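Local coordinates for B12-binding domain-containing protein (Kitasatospora setae, PDB 6WTE) that binds cobalamin and a [4Fe-4S] cluster as a radical S-adenosylmethionine methylase, TsrM, that probably transfers methyl groups by a non-radical route, at residues D72-V83 and M464-C475. Numbering follows the deposited sequence. Where two conformers were deposited one is given.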
loop_
_atom_site.group_PDB
_atom_site.type_symbol
_atom_site.label_atom_id
_atom_site.label_comp_id
_atom_site.label_asym_id
_atom_site.label_seq_id
_atom_site.Cartn_x
_atom_site.Cartn_y
_atom_site.Cartn_z
ATOM N N ASP A 72 -1.313 4.193 -8.885
ATOM C CA ASP A 72 -0.431 3.822 -9.983
ATOM C C ASP A 72 0.495 2.738 -9.452
ATOM O O ASP A 72 0.395 2.335 -8.292
ATOM C CB ASP A 72 0.352 5.030 -10.533
ATOM C CG ASP A 72 1.223 5.709 -9.491
ATOM O OD1 ASP A 72 0.669 6.333 -8.563
ATOM O OD2 ASP A 72 2.473 5.636 -9.616
ATOM N N THR A 73 1.403 2.264 -10.307
ATOM C CA THR A 73 2.318 1.219 -9.865
ATOM C C THR A 73 3.356 1.735 -8.880
ATOM O O THR A 73 3.966 0.924 -8.178
ATOM C CB THR A 73 3.036 0.579 -11.055
ATOM O OG1 THR A 73 3.918 1.536 -11.654
ATOM C CG2 THR A 73 2.030 0.084 -12.087
ATOM N N VAL A 74 3.583 3.053 -8.838
ATOM C CA VAL A 74 4.475 3.721 -7.888
ATOM C C VAL A 74 5.936 3.458 -8.271
ATOM O O VAL A 74 6.864 3.958 -7.627
ATOM C CB VAL A 74 4.116 3.313 -6.438
ATOM C CG1 VAL A 74 5.097 3.824 -5.398
ATOM C CG2 VAL A 74 2.725 3.848 -6.103
ATOM N N TYR A 75 6.154 2.744 -9.375
ATOM C CA TYR A 75 7.496 2.619 -9.940
ATOM C C TYR A 75 7.828 3.908 -10.680
ATOM O O TYR A 75 7.167 4.242 -11.669
ATOM C CB TYR A 75 7.580 1.436 -10.901
ATOM C CG TYR A 75 7.676 0.076 -10.254
ATOM C CD1 TYR A 75 8.746 -0.250 -9.428
ATOM C CD2 TYR A 75 6.717 -0.896 -10.499
ATOM C CE1 TYR A 75 8.844 -1.507 -8.846
ATOM C CE2 TYR A 75 6.807 -2.151 -9.921
ATOM C CZ TYR A 75 7.870 -2.450 -9.096
ATOM O OH TYR A 75 7.959 -3.699 -8.522
ATOM N N ALA A 76 8.859 4.623 -10.218
ATOM C CA ALA A 76 9.130 5.957 -10.749
ATOM C C ALA A 76 9.501 5.933 -12.227
ATOM O O ALA A 76 9.175 6.873 -12.961
ATOM C CB ALA A 76 10.241 6.630 -9.938
ATOM N N PHE A 77 10.191 4.892 -12.683
ATOM C CA PHE A 77 10.558 4.831 -14.091
ATOM C C PHE A 77 9.385 4.451 -14.987
ATOM O O PHE A 77 9.462 4.664 -16.202
ATOM C CB PHE A 77 11.710 3.841 -14.295
ATOM C CG PHE A 77 11.532 2.549 -13.554
ATOM C CD1 PHE A 77 11.916 2.432 -12.226
ATOM C CD2 PHE A 77 10.968 1.446 -14.183
ATOM C CE1 PHE A 77 11.742 1.246 -11.540
ATOM C CE2 PHE A 77 10.800 0.253 -13.499
ATOM C CZ PHE A 77 11.183 0.155 -12.179
ATOM N N GLU A 78 8.294 3.938 -14.419
ATOM C CA GLU A 78 7.166 3.452 -15.206
ATOM C C GLU A 78 6.063 4.489 -15.367
ATOM O O GLU A 78 5.643 4.770 -16.493
ATOM C CB GLU A 78 6.575 2.190 -14.568
ATOM C CG GLU A 78 5.555 1.502 -15.461
ATOM C CD GLU A 78 4.973 0.251 -14.839
ATOM O OE1 GLU A 78 5.287 -0.035 -13.663
ATOM O OE2 GLU A 78 4.196 -0.441 -15.535
ATOM N N GLN A 79 5.591 5.065 -14.267
ATOM C CA GLN A 79 4.532 6.070 -14.296
ATOM C C GLN A 79 3.300 5.537 -15.031
ATOM O O GLN A 79 2.805 6.118 -16.003
ATOM C CB GLN A 79 5.053 7.368 -14.912
ATOM C CG GLN A 79 6.110 8.012 -14.034
ATOM C CD GLN A 79 6.851 9.124 -14.725
ATOM O OE1 GLN A 79 6.283 9.857 -15.534
ATOM N NE2 GLN A 79 8.135 9.254 -14.420
ATOM N N ARG A 80 2.823 4.397 -14.541
ATOM C CA ARG A 80 1.635 3.756 -15.092
ATOM C C ARG A 80 0.474 3.947 -14.130
ATOM O O ARG A 80 0.440 3.309 -13.068
ATOM C CB ARG A 80 1.869 2.269 -15.356
ATOM C CG ARG A 80 0.591 1.536 -15.750
ATOM C CD ARG A 80 0.860 0.316 -16.611
ATOM N NE ARG A 80 -0.384 -0.352 -16.982
ATOM C CZ ARG A 80 -0.890 -1.400 -16.339
ATOM N NH1 ARG A 80 -0.254 -1.908 -15.291
ATOM N NH2 ARG A 80 -2.031 -1.941 -16.745
ATOM N N PRO A 81 -0.485 4.811 -14.445
ATOM C CA PRO A 81 -1.592 5.064 -13.520
ATOM C C PRO A 81 -2.669 3.996 -13.590
ATOM O O PRO A 81 -2.853 3.324 -14.607
ATOM C CB PRO A 81 -2.147 6.406 -14.007
ATOM C CG PRO A 81 -1.902 6.375 -15.469
ATOM C CD PRO A 81 -0.580 5.652 -15.651
ATOM N N PHE A 82 -3.385 3.849 -12.473
ATOM C CA PHE A 82 -4.600 3.050 -12.424
ATOM C C PHE A 82 -5.874 3.883 -12.335
ATOM O O PHE A 82 -6.957 3.346 -12.584
ATOM C CB PHE A 82 -4.577 2.097 -11.218
ATOM C CG PHE A 82 -3.471 1.077 -11.255
ATOM C CD1 PHE A 82 -3.394 0.156 -12.288
ATOM C CD2 PHE A 82 -2.536 1.015 -10.236
ATOM C CE1 PHE A 82 -2.385 -0.795 -12.315
ATOM C CE2 PHE A 82 -1.526 0.065 -10.256
ATOM C CZ PHE A 82 -1.450 -0.835 -11.298
ATOM N N VAL A 83 -5.779 5.172 -11.989
ATOM C CA VAL A 83 -6.994 5.932 -11.697
ATOM C C VAL A 83 -7.842 6.151 -12.945
ATOM O O VAL A 83 -9.060 6.332 -12.842
ATOM C CB VAL A 83 -6.649 7.274 -11.021
ATOM C CG1 VAL A 83 -5.920 7.042 -9.704
ATOM C CG2 VAL A 83 -5.824 8.145 -11.955
ATOM N N MET A 464 -0.179 14.282 -10.234
ATOM C CA MET A 464 -0.550 13.235 -11.177
ATOM C C MET A 464 -1.019 13.756 -12.530
ATOM O O MET A 464 -0.945 13.009 -13.515
ATOM C CB MET A 464 -1.655 12.357 -10.571
ATOM C CG MET A 464 -1.992 11.108 -11.357
ATOM S SD MET A 464 -2.940 9.957 -10.356
ATOM C CE MET A 464 -1.719 9.469 -9.144
ATOM N N PHE A 465 -1.499 14.995 -12.614
ATOM C CA PHE A 465 -2.056 15.548 -13.837
ATOM C C PHE A 465 -1.428 16.901 -14.131
ATOM O O PHE A 465 -1.112 17.662 -13.215
ATOM C CB PHE A 465 -3.575 15.738 -13.732
ATOM C CG PHE A 465 -4.330 14.486 -13.396
ATOM C CD1 PHE A 465 -4.762 13.635 -14.401
ATOM C CD2 PHE A 465 -4.643 14.177 -12.082
ATOM C CE1 PHE A 465 -5.468 12.487 -14.101
ATOM C CE2 PHE A 465 -5.352 13.026 -11.772
ATOM C CZ PHE A 465 -5.768 12.181 -12.784
ATOM N N ASP A 466 -1.270 17.212 -15.414
ATOM C CA ASP A 466 -0.807 18.544 -15.765
ATOM C C ASP A 466 -1.994 19.506 -15.843
ATOM O O ASP A 466 -3.137 19.154 -15.538
ATOM C CB ASP A 466 0.017 18.519 -17.059
ATOM C CG ASP A 466 -0.802 18.179 -18.304
ATOM O OD1 ASP A 466 -2.050 18.134 -18.262
ATOM O OD2 ASP A 466 -0.164 17.961 -19.356
ATOM N N GLU A 467 -1.708 20.744 -16.253
ATOM C CA GLU A 467 -2.723 21.792 -16.264
ATOM C C GLU A 467 -3.853 21.483 -17.240
ATOM O O GLU A 467 -4.975 21.967 -17.058
ATOM C CB GLU A 467 -2.075 23.136 -16.610
ATOM C CG GLU A 467 -1.046 23.638 -15.592
ATOM C CD GLU A 467 0.326 22.982 -15.729
ATOM O OE1 GLU A 467 0.463 21.998 -16.492
ATOM O OE2 GLU A 467 1.279 23.467 -15.076
ATOM N N HIS A 468 -3.585 20.685 -18.267
ATOM C CA HIS A 468 -4.594 20.339 -19.258
ATOM C C HIS A 468 -5.372 19.081 -18.898
ATOM O O HIS A 468 -6.247 18.669 -19.665
ATOM C CB HIS A 468 -3.942 20.165 -20.633
ATOM C CG HIS A 468 -3.205 21.379 -21.107
ATOM N ND1 HIS A 468 -1.833 21.416 -21.232
ATOM C CD2 HIS A 468 -3.650 22.603 -21.477
ATOM C CE1 HIS A 468 -1.464 22.608 -21.665
ATOM N NE2 HIS A 468 -2.547 23.347 -21.823
ATOM N N GLY A 469 -5.086 18.467 -17.755
ATOM C CA GLY A 469 -5.753 17.248 -17.361
ATOM C C GLY A 469 -5.110 15.974 -17.863
ATOM O O GLY A 469 -5.644 14.888 -17.609
ATOM N N ASN A 470 -3.985 16.064 -18.563
ATOM C CA ASN A 470 -3.296 14.873 -19.031
ATOM C C ASN A 470 -2.508 14.239 -17.892
ATOM O O ASN A 470 -2.062 14.923 -16.970
ATOM C CB ASN A 470 -2.348 15.218 -20.180
ATOM C CG ASN A 470 -3.058 15.894 -21.335
ATOM O OD1 ASN A 470 -2.823 17.069 -21.621
ATOM N ND2 ASN A 470 -3.928 15.156 -22.006
ATOM N N PHE A 471 -2.344 12.917 -17.960
ATOM C CA PHE A 471 -1.522 12.232 -16.972
ATOM C C PHE A 471 -0.097 12.757 -17.018
ATOM O O PHE A 471 0.525 12.823 -18.082
ATOM C CB PHE A 471 -1.528 10.725 -17.212
ATOM C CG PHE A 471 -2.704 10.026 -16.602
ATOM C CD1 PHE A 471 -2.995 10.182 -15.255
ATOM C CD2 PHE A 471 -3.522 9.225 -17.376
ATOM C CE1 PHE A 471 -4.077 9.532 -14.689
ATOM C CE2 PHE A 471 -4.609 8.582 -16.819
ATOM C CZ PHE A 471 -4.886 8.737 -15.478
ATOM N N ARG A 472 0.413 13.134 -15.849
ATOM C CA ARG A 472 1.760 13.679 -15.704
ATOM C C ARG A 472 2.183 13.338 -14.275
ATOM O O ARG A 472 2.148 14.170 -13.363
ATOM C CB ARG A 472 1.793 15.182 -15.988
ATOM C CG ARG A 472 3.168 15.718 -16.336
ATOM C CD ARG A 472 3.871 16.303 -15.127
ATOM N NE ARG A 472 3.358 17.619 -14.758
ATOM C CZ ARG A 472 2.513 17.834 -13.756
ATOM N NH1 ARG A 472 2.082 16.822 -13.032
ATOM N NH2 ARG A 472 2.105 19.064 -13.479
ATOM N N LEU A 473 2.549 12.071 -14.081
ATOM C CA LEU A 473 2.898 11.550 -12.765
ATOM C C LEU A 473 4.284 12.051 -12.384
ATOM O O LEU A 473 5.260 11.771 -13.088
ATOM C CB LEU A 473 2.856 10.025 -12.761
ATOM C CG LEU A 473 1.493 9.354 -12.569
ATOM C CD1 LEU A 473 0.511 9.738 -13.671
ATOM C CD2 LEU A 473 1.675 7.842 -12.515
ATOM N N VAL A 474 4.365 12.782 -11.273
ATOM C CA VAL A 474 5.571 13.507 -10.882
ATOM C C VAL A 474 6.475 12.611 -10.046
ATOM O O VAL A 474 5.994 11.840 -9.204
ATOM C CB VAL A 474 5.187 14.784 -10.116
ATOM C CG1 VAL A 474 6.408 15.484 -9.609
ATOM C CG2 VAL A 474 4.394 15.714 -11.028
ATOM N N CYS A 475 7.793 12.725 -10.269
ATOM C CA CYS A 475 8.802 11.926 -9.583
ATOM C C CYS A 475 9.971 12.801 -9.163
ATOM O O CYS A 475 10.171 13.901 -9.682
ATOM C CB CYS A 475 9.346 10.805 -10.474
ATOM S SG CYS A 475 8.069 9.666 -11.034
HETATM O O HOH W 1 3.702 10.443 -16.297
#
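L473 and Q79 meet where a cobalamin-binding loop packs against a distant part of the chain, and they illustrate how two irregular segments can join through side-chain packing and a bridging water. L473 sends CD2 against the side chain of D72, 3.7 Å from D72 CB, while its own CB lies alongside CB and CG of Q79. The Q79 chain, extended beyond CG (chi2 168°), carries its amide past the L473 backbone. There Q79 NE2 donates to A76 O at 3.0 Å, almost straight down the carbonyl, with A76 O close to the plane of the Q79 side-chain amide, which fixes the amide's rotation; Q79 NE2 also donates to Q437 OE1. Q79 OE1 accepts from N439 N and from a water, 2.8 Å away, that in turn accepts from L473 N. C475 SG rests 3.4 Å from Q79 NE2 and 3.9 Å from A76 CB. At the other end, V83 CG2 abuts the edge of the F471 ring, 3.5 Å from F471 CE1, and also meets M464 SD. P81 covers one face of that ring in a CH-pi contact, its CG 3.6 Å from the centroid. T73 O hydrogen-bonds cobalamin, and D72 forms a salt bridge with R412. The contact thus joins the loop between strand 63-67 and helix 83-96 to the approach to strand 475-476, with helix 491-503 beside A76 and Q79, strand 404-412 beside L473, and helix 112-119 against V83 and F471.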